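Local atomic coordinates of GTPase-activating protein GYP1 (Saccharomyces cerevisiae, PDB entry 1FKM), a protein that stimulates GTP hydrolysis by the Ypt/Rab GTPases Ypt1 and Ypt7, supplying an arginine and a glutamine finger in trans and so acting as their negative regulator. Residues 131-134 with 135-138; 180-183 with 184-188; 237-240 with 241-245; 111-114 with 115-118. All blocks are in the same frame, centred on the assembly; numbering follows the deposited sequence.

Contact 1 (131-134 with 135-138)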
# COMPACT_ATOMS: atom_id res chain seq x y z
N GLN A 131 14.44 -0.44 2.18
CA GLN A 131 13.62 -1.32 2.99
C GLN A 131 12.32 -0.58 3.28
O GLN A 131 12.33 0.58 3.71
CB GLN A 131 14.35 -1.68 4.29
CG GLN A 131 13.71 -2.81 5.06
CD GLN A 131 14.62 -3.37 6.14
OE1 GLN A 131 14.98 -2.67 7.09
NE2 GLN A 131 15.00 -4.64 5.99
N GLY A 132 11.21 -1.26 3.02
CA GLY A 132 9.90 -0.66 3.21
C GLY A 132 9.14 -0.77 1.91
O GLY A 132 7.93 -0.98 1.90
N ILE A 133 9.86 -0.64 0.79
CA ILE A 133 9.24 -0.75 -0.52
C ILE A 133 8.81 -2.19 -0.76
O ILE A 133 7.86 -2.46 -1.50
CB ILE A 133 10.21 -0.31 -1.64
CG1 ILE A 133 10.64 1.14 -1.42
CG2 ILE A 133 9.53 -0.46 -2.99
CD1 ILE A 133 9.48 2.13 -1.43
N ASN A 134 9.52 -3.12 -0.12
CA ASN A 134 9.19 -4.54 -0.25
C ASN A 134 7.83 -4.80 0.39
O ASN A 134 7.11 -5.72 -0.01
CB ASN A 134 10.26 -5.42 0.40
CG ASN A 134 10.48 -5.09 1.86
OD1 ASN A 134 10.70 -3.93 2.23
ND2 ASN A 134 10.44 -6.11 2.71
N ASP A 135 7.47 -3.99 1.38
CA ASP A 135 6.18 -4.14 2.02
C ASP A 135 5.09 -3.51 1.16
O ASP A 135 4.05 -4.11 0.92
CB ASP A 135 6.17 -3.45 3.40
CG ASP A 135 7.11 -4.11 4.38
OD1 ASP A 135 6.94 -5.31 4.68
OD2 ASP A 135 8.03 -3.41 4.86
N LEU A 136 5.36 -2.29 0.68
CA LEU A 136 4.39 -1.55 -0.13
C LEU A 136 3.93 -2.21 -1.41
O LEU A 136 2.82 -1.96 -1.87
CB LEU A 136 4.92 -0.15 -0.46
CG LEU A 136 5.08 0.80 0.72
CD1 LEU A 136 5.55 2.16 0.21
CD2 LEU A 136 3.77 0.94 1.46
N VAL A 137 4.78 -3.04 -2.00
CA VAL A 137 4.41 -3.70 -3.24
C VAL A 137 3.40 -4.83 -3.04
O VAL A 137 2.61 -5.13 -3.94
CB VAL A 137 5.68 -4.28 -3.96
CG1 VAL A 137 6.23 -5.47 -3.17
CG2 VAL A 137 5.33 -4.70 -5.39
N THR A 138 3.39 -5.44 -1.85
CA THR A 138 2.52 -6.59 -1.60
C THR A 138 1.00 -6.43 -1.68
O THR A 138 0.32 -7.33 -2.20
CB THR A 138 2.93 -7.33 -0.29
OG1 THR A 138 2.75 -6.49 0.85
CG2 THR A 138 4.40 -7.73 -0.37
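Gly132 O takes the backbone N-H of Leu136 at 3.1 Å in a nearly straight bond, and a weak one from Asp135 N, which opens the first turn of helix 133-145 in the TBC-type GAP domain. Gly132 is the N-cap of this helix and directly follows Gln131, the glutamine finger. Its own N-H is gripped by the side chain of Asn134: the Gly132 N to Asn134 OD1 distance is 2.8 Å, and the donor sits almost on the extension of the C=O bond (179°). This return of the amide to the cap depends on Asn134 CG standing between its backbone N and carbonyl carbon (chi1 57°). The other end of the amide, ND2, is held by Thr97, next to the arginine finger Arg96, so one buried asparagine ties the N-cap glycine to the neighbourhood of both fingers. Positive phi at Gly132 would press a CB against the preceding carbonyl. One turn on, Asp135 O accepts both the N-H and, at 2.7 Å, the hydroxyl OG1 of Thr138. The apolar face turns towards helices 107-123 and 168-186, and there Ile133 and Leu136 touch through their CD1 methyls, at 4.3 Å. Asp135 lies beside Asn134, pointing the same way with its carboxylate turned 44° from the amide, and its OD2 rests 3.7 Å from Gly132 CA.

Contact 2 (180-183 with 184-188)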
# COMPACT_ATOMS: atom_id res chain seq x y z
N TRP A 180 3.98 -1.04 -12.44
CA TRP A 180 3.53 0.30 -12.84
C TRP A 180 2.67 0.96 -11.76
O TRP A 180 2.69 2.19 -11.61
CB TRP A 180 2.75 0.24 -14.15
CG TRP A 180 3.60 -0.12 -15.34
CD1 TRP A 180 3.49 -1.23 -16.12
CD2 TRP A 180 4.69 0.65 -15.87
NE1 TRP A 180 4.44 -1.21 -17.11
CE2 TRP A 180 5.19 -0.07 -16.98
CE3 TRP A 180 5.29 1.86 -15.53
CZ2 TRP A 180 6.27 0.39 -17.75
CZ3 TRP A 180 6.36 2.32 -16.30
CH2 TRP A 180 6.84 1.58 -17.39
N CYS A 181 1.89 0.17 -11.03
CA CYS A 181 1.06 0.74 -9.97
C CYS A 181 1.92 1.09 -8.77
O CYS A 181 1.68 2.11 -8.11
CB CYS A 181 -0.07 -0.23 -9.60
SG CYS A 181 -1.32 -0.34 -10.92
N LEU A 182 2.92 0.27 -8.47
CA LEU A 182 3.82 0.56 -7.36
C LEU A 182 4.52 1.87 -7.71
O LEU A 182 4.72 2.74 -6.87
CB LEU A 182 4.89 -0.53 -7.21
CG LEU A 182 6.03 -0.21 -6.22
CD1 LEU A 182 5.46 -0.10 -4.81
CD2 LEU A 182 7.09 -1.29 -6.29
N THR A 183 4.90 1.99 -8.98
CA THR A 183 5.59 3.19 -9.45
C THR A 183 4.71 4.43 -9.27
O THR A 183 5.18 5.45 -8.78
CB THR A 183 6.00 3.03 -10.94
OG1 THR A 183 6.96 1.97 -11.05
CG2 THR A 183 6.63 4.33 -11.47
N LYS A 184 3.44 4.32 -9.65
CA LYS A 184 2.51 5.44 -9.52
C LYS A 184 2.32 5.84 -8.06
O LYS A 184 2.23 7.02 -7.74
CB LYS A 184 1.14 5.09 -10.12
CG LYS A 184 1.07 5.15 -11.63
CD LYS A 184 1.19 6.59 -12.13
CE LYS A 184 1.12 6.66 -13.65
NZ LYS A 184 1.30 8.06 -14.14
N LEU A 185 2.27 4.84 -7.17
CA LEU A 185 2.10 5.09 -5.74
C LEU A 185 3.28 5.88 -5.19
O LEU A 185 3.12 6.94 -4.60
CB LEU A 185 1.99 3.77 -4.97
CG LEU A 185 1.85 3.92 -3.45
CD1 LEU A 185 0.50 4.57 -3.14
CD2 LEU A 185 1.95 2.56 -2.78
N LEU A 186 4.48 5.35 -5.41
CA LEU A 186 5.70 5.97 -4.91
C LEU A 186 5.99 7.36 -5.49
O LEU A 186 6.69 8.16 -4.87
CB LEU A 186 6.88 5.02 -5.13
CG LEU A 186 6.80 3.68 -4.40
CD1 LEU A 186 8.01 2.84 -4.72
CD2 LEU A 186 6.71 3.91 -2.90
N GLU A 187 5.45 7.65 -6.68
CA GLU A 187 5.70 8.96 -7.27
C GLU A 187 4.97 10.06 -6.50
O GLU A 187 5.27 11.24 -6.65
CB GLU A 187 5.27 8.98 -8.75
CG GLU A 187 6.10 8.04 -9.61
CD GLU A 187 5.71 8.08 -11.08
OE1 GLU A 187 4.50 8.14 -11.38
OE2 GLU A 187 6.63 8.04 -11.94
N GLN A 188 4.01 9.67 -5.66
CA GLN A 188 3.26 10.65 -4.87
C GLN A 188 4.00 10.99 -3.57
O GLN A 188 3.68 11.97 -2.90
CB GLN A 188 1.87 10.11 -4.53
CG GLN A 188 1.08 9.61 -5.73
CD GLN A 188 -0.30 9.11 -5.36
OE1 GLN A 188 -0.87 8.27 -6.05
NE2 GLN A 188 -0.86 9.65 -4.28
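Helix 168-186 of the GAP domain turns Leu182 and Leu186, one helical turn apart, towards its neighbours, and the two side chains meet obliquely. Leu182 CD1 lies 3.9 Å from Leu186 CD1, a reach made possible because Leu182 CG extends opposite its backbone N (chi1 170°), which swings the branch forward along the helix. Beneath them the Leu186 N-H points almost straight at Leu182 O (3.0 Å, 177°), and similar bonds join Lys184 N to Trp180 O and Leu185 N to Cys181 O. Leu186 also reaches Ile133 and Leu136 of helix 133-145 and Trp120 of helix 107-123. With an alanine here, Leu182 CD1 is likely to lose its apolar mate and a gap to open between these three helices. The flank of Thr183, Lys184 and Glu187 is more polar: Thr183 CG2 approaches Glu187 OE2 at 3.7 Å, while Thr183 OG1 is bonded back to Phe179 O. Lys184 bends at chi2, lays its CG 3.4 Å from Trp180 O and then carries its amine away. Thus Leu182 and Leu186 pack on apolar neighbours, whereas on the partly exposed flank Lys184 and Glu187 add aliphatic carbons and a van der Waals touch, with no salt bridge between the two segments.

Contact 3 (237-240 with 241-245)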
# COMPACT_ATOMS: atom_id res chain seq x y z
N MSE A 237 5.19 5.39 9.08
CA MSE A 237 5.33 6.19 7.87
C MSE A 237 5.98 5.43 6.72
O MSE A 237 5.49 5.45 5.59
CB MSE A 237 6.15 7.44 8.17
CG MSE A 237 5.34 8.72 8.09
SE MSE A 237 3.75 8.66 9.17
CE MSE A 237 4.39 9.61 10.72
N ASN A 238 7.09 4.74 7.02
CA ASN A 238 7.84 4.00 6.01
C ASN A 238 7.04 2.92 5.29
O ASN A 238 7.21 2.72 4.09
CB ASN A 238 9.09 3.39 6.66
CG ASN A 238 10.13 2.96 5.65
OD1 ASN A 238 10.51 3.74 4.77
ND2 ASN A 238 10.62 1.73 5.77
N CYS A 239 6.17 2.23 6.02
CA CYS A 239 5.37 1.15 5.42
C CYS A 239 3.88 1.49 5.36
O CYS A 239 3.05 0.60 5.20
CB CYS A 239 5.57 -0.14 6.22
SG CYS A 239 7.30 -0.54 6.57
N LEU A 240 3.54 2.77 5.49
CA LEU A 240 2.15 3.21 5.47
C LEU A 240 1.25 2.38 6.40
O LEU A 240 0.18 1.91 5.98
CB LEU A 240 1.60 3.19 4.04
CG LEU A 240 2.23 4.15 3.02
CD1 LEU A 240 1.53 3.99 1.68
CD2 LEU A 240 2.10 5.59 3.51
N LEU A 241 1.68 2.21 7.64
CA LEU A 241 0.93 1.47 8.66
C LEU A 241 0.71 -0.02 8.40
O LEU A 241 0.06 -0.70 9.20
CB LEU A 241 -0.43 2.14 8.90
CG LEU A 241 -0.43 3.41 9.76
CD1 LEU A 241 -1.83 4.02 9.79
CD2 LEU A 241 0.03 3.07 11.16
N MSE A 242 1.25 -0.54 7.31
CA MSE A 242 1.07 -1.95 7.00
C MSE A 242 1.53 -2.92 8.08
O MSE A 242 0.93 -3.97 8.27
CB MSE A 242 1.79 -2.31 5.71
CG MSE A 242 1.12 -1.84 4.46
SE MSE A 242 2.10 -2.57 2.98
CE MSE A 242 1.82 -4.45 3.37
N ARG A 243 2.60 -2.56 8.78
CA ARG A 243 3.14 -3.43 9.81
C ARG A 243 2.35 -3.35 11.12
O ARG A 243 2.71 -4.00 12.10
CB ARG A 243 4.61 -3.08 10.06
CG ARG A 243 5.45 -3.10 8.80
CD ARG A 243 5.71 -4.51 8.32
NE ARG A 243 6.74 -5.16 9.13
CZ ARG A 243 8.02 -4.78 9.15
NH1 ARG A 243 8.42 -3.77 8.40
NH2 ARG A 243 8.89 -5.42 9.92
N GLU A 244 1.28 -2.56 11.12
CA GLU A 244 0.46 -2.39 12.31
C GLU A 244 -0.92 -3.02 12.19
O GLU A 244 -1.71 -2.97 13.13
CB GLU A 244 0.27 -0.90 12.62
CG GLU A 244 1.48 -0.02 12.34
CD GLU A 244 2.74 -0.53 12.99
OE1 GLU A 244 2.68 -0.88 14.19
OE2 GLU A 244 3.78 -0.59 12.31
N PHE A 245 -1.22 -3.60 11.03
CA PHE A 245 -2.52 -4.21 10.79
C PHE A 245 -2.41 -5.52 10.03
O PHE A 245 -1.37 -5.83 9.46
CB PHE A 245 -3.41 -3.28 9.94
CG PHE A 245 -3.72 -1.96 10.59
CD1 PHE A 245 -4.67 -1.87 11.60
CD2 PHE A 245 -3.09 -0.80 10.16
CE1 PHE A 245 -4.99 -0.64 12.18
CE2 PHE A 245 -3.41 0.43 10.73
CZ PHE A 245 -4.36 0.51 11.74
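Leu240 and Leu241 both hold left-handed backbone angles (phi 48° and 64°), an uncommon conformation for two successive branched side chains, and they form the corner of a type I' beta turn from Cys239 to Met242. The turn is closed by Met242 N to Cys239 O at 3.0 Å; the N-H aims well at the oxygen (160°) but comes from above the carbonyl plane, not along a lone pair. The same oxygen lies under the start of the Met242 side chain, a selenomethionine, whose CB and CG each stand 3.2 Å from Cys239 O before the chain runs on towards Thr138 and Pro139 of helix 133-145. Cys239 turns its side chain towards the following residues and meets Arg243 twice: SG is 3.9 Å from Arg243 CG and equally 3.9 Å from Arg243 NH1, so the sulfur sits at the edge of the guanidinium and near its plane. Two successive bends, at chi2 and chi3, curl the arginine back alongside the cysteine. NH1 thereby comes within a long, weak ion-pair distance of Asp135 OD2, and the Arg243 side chain lies about 6 Å from that of the glutamine finger Gln131. Leu240 and Leu241 diverge, Leu240 packing on Leu136 and Leu241 on His328 and Val331 of helix 324-338, so that the corner is wedged between helices. Leu240, with its positive phi, is the C-prime residue of a Schellman motif, Leu241 N returning to Trp236 O and Leu240 N weakly to Met237 O, which ends helix 230-238 and overlaps the type I' turn.

Contact 4 (111-114 with 115-118)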
# COMPACT_ATOMS: atom_id res chain seq x y z
N ASN A 111 10.39 -14.78 -6.75
CA ASN A 111 11.02 -14.39 -8.00
C ASN A 111 10.29 -13.23 -8.68
O ASN A 111 10.92 -12.36 -9.29
CB ASN A 111 11.09 -15.59 -8.96
CG ASN A 111 11.96 -16.71 -8.43
OD1 ASN A 111 13.00 -16.47 -7.83
ND2 ASN A 111 11.54 -17.95 -8.67
N SER A 112 8.97 -13.21 -8.58
CA SER A 112 8.18 -12.14 -9.18
C SER A 112 8.46 -10.82 -8.47
O SER A 112 8.71 -9.80 -9.11
CB SER A 112 6.68 -12.44 -9.11
OG SER A 112 6.30 -13.37 -10.11
N LEU A 113 8.42 -10.84 -7.14
CA LEU A 113 8.68 -9.62 -6.36
C LEU A 113 10.12 -9.14 -6.56
O LEU A 113 10.39 -7.95 -6.58
CB LEU A 113 8.39 -9.86 -4.88
CG LEU A 113 6.92 -10.17 -4.55
CD1 LEU A 113 6.75 -10.30 -3.03
CD2 LEU A 113 6.01 -9.06 -5.09
N GLN A 114 11.04 -10.08 -6.71
CA GLN A 114 12.45 -9.74 -6.92
C GLN A 114 12.59 -8.89 -8.19
O GLN A 114 13.25 -7.85 -8.18
CB GLN A 114 13.27 -11.03 -7.05
CG GLN A 114 14.73 -10.88 -7.47
CD GLN A 114 15.63 -10.35 -6.37
OE1 GLN A 114 15.49 -10.72 -5.20
NE2 GLN A 114 16.58 -9.50 -6.74
N ARG A 115 11.96 -9.34 -9.27
CA ARG A 115 12.03 -8.63 -10.54
C ARG A 115 11.35 -7.26 -10.48
O ARG A 115 11.88 -6.26 -10.98
CB ARG A 115 11.39 -9.46 -11.66
CG ARG A 115 12.15 -10.73 -12.02
CD ARG A 115 11.57 -11.39 -13.26
NE ARG A 115 10.32 -12.11 -13.02
CZ ARG A 115 10.25 -13.39 -12.66
NH1 ARG A 115 11.36 -14.10 -12.50
NH2 ARG A 115 9.07 -13.97 -12.47
N ILE A 116 10.18 -7.21 -9.86
CA ILE A 116 9.45 -5.95 -9.73
C ILE A 116 10.26 -4.91 -8.97
O ILE A 116 10.42 -3.77 -9.42
CB ILE A 116 8.10 -6.17 -8.99
CG1 ILE A 116 7.17 -7.03 -9.85
CG2 ILE A 116 7.46 -4.82 -8.68
CD1 ILE A 116 5.91 -7.52 -9.12
N LEU A 117 10.78 -5.29 -7.81
CA LEU A 117 11.54 -4.37 -6.99
C LEU A 117 12.86 -3.99 -7.63
O LEU A 117 13.31 -2.85 -7.52
CB LEU A 117 11.79 -4.96 -5.61
CG LEU A 117 10.52 -5.19 -4.79
CD1 LEU A 117 10.88 -5.84 -3.46
CD2 LEU A 117 9.81 -3.87 -4.56
N TYR A 118 13.48 -4.95 -8.32
CA TYR A 118 14.75 -4.69 -8.97
C TYR A 118 14.58 -3.63 -10.05
O TYR A 118 15.35 -2.68 -10.13
CB TYR A 118 15.30 -5.98 -9.59
CG TYR A 118 16.60 -5.79 -10.34
CD1 TYR A 118 17.77 -5.44 -9.67
CD2 TYR A 118 16.65 -5.96 -11.73
CE1 TYR A 118 18.97 -5.25 -10.36
CE2 TYR A 118 17.84 -5.77 -12.43
CZ TYR A 118 19.00 -5.41 -11.74
OH TYR A 118 20.17 -5.20 -12.44
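Arg115 folds its guanidinium back over the preceding turn, flat side down on the carbonyl oxygen of Asn111, which lies 3.5 Å from the guanidinium plane and over its centre. The fold comes from CG standing beside the backbone N and from a bend at chi3 (-77°). Turned this way, NH1 passes alongside Asn111 CB at 3.9 Å, and NH2 hangs beside Ser112, 3.7 Å from its OG. The two polar groups are brought together by a common partner, Glu175 of helix 168-186: its OE2 forms a salt bridge with Arg115 NH2 and a hydrogen bond with Ser112 OG, which is also bonded to Ser108 O. Replacing Arg115 with a leucine would probably leave Glu175 without its charged mate and the Asn111 carbonyl without the flat cation lying over it. All this rides on one run of alpha-helix, 107-123, an element of the all-helical TBC fold, with regular bonds from Arg115 N to Asn111 O, Ile116 N to Ser112 O and Leu117 N to Leu113 O. The next of these, Tyr118 N to Gln114 O at 2.9 Å, passes beside Tyr118 CB, only 3.1 Å from that oxygen. Gln114 and Tyr118 pack on helix 83-93, where Gln114 NE2 is bonded to Trp87 O and the tyrosine ring meets the Trp87 ring edge-to-face. On the inward side Leu113 and Ile116 approach with their branch ends, CD2 to CD1 at 4.3 Å, Leu113 resting on Phe141 and Ile116 on Val137 of helix 133-145.

How the contacts relate
The touching residues of contact 1 are all buried, though Gln131 beside them is exposed, and they meet each of the other three contacts. The touches among contacts 1, 2 and 4 are mainly apolar packing: Val137 meets Leu182, Ile133 meets Leu117, and Leu182 CD2 reaches Leu117 CD2 (4.1 Å). Contact 3 joins contact 1 differently, through the Gln131 O to Asn238 ND2 hydrogen bond (2.9 Å) and selenium packing. Exposed residues are Lys184 and Glu187 in contact 2, Arg243 in contact 3 and Asn111 in contact 4. Contact 1 starts a helix, with an asparagine side chain binding the N-cap glycine; contact 3 ends one through backbone bonds; contact 4 lies within a helix, contact 2 towards the end of one.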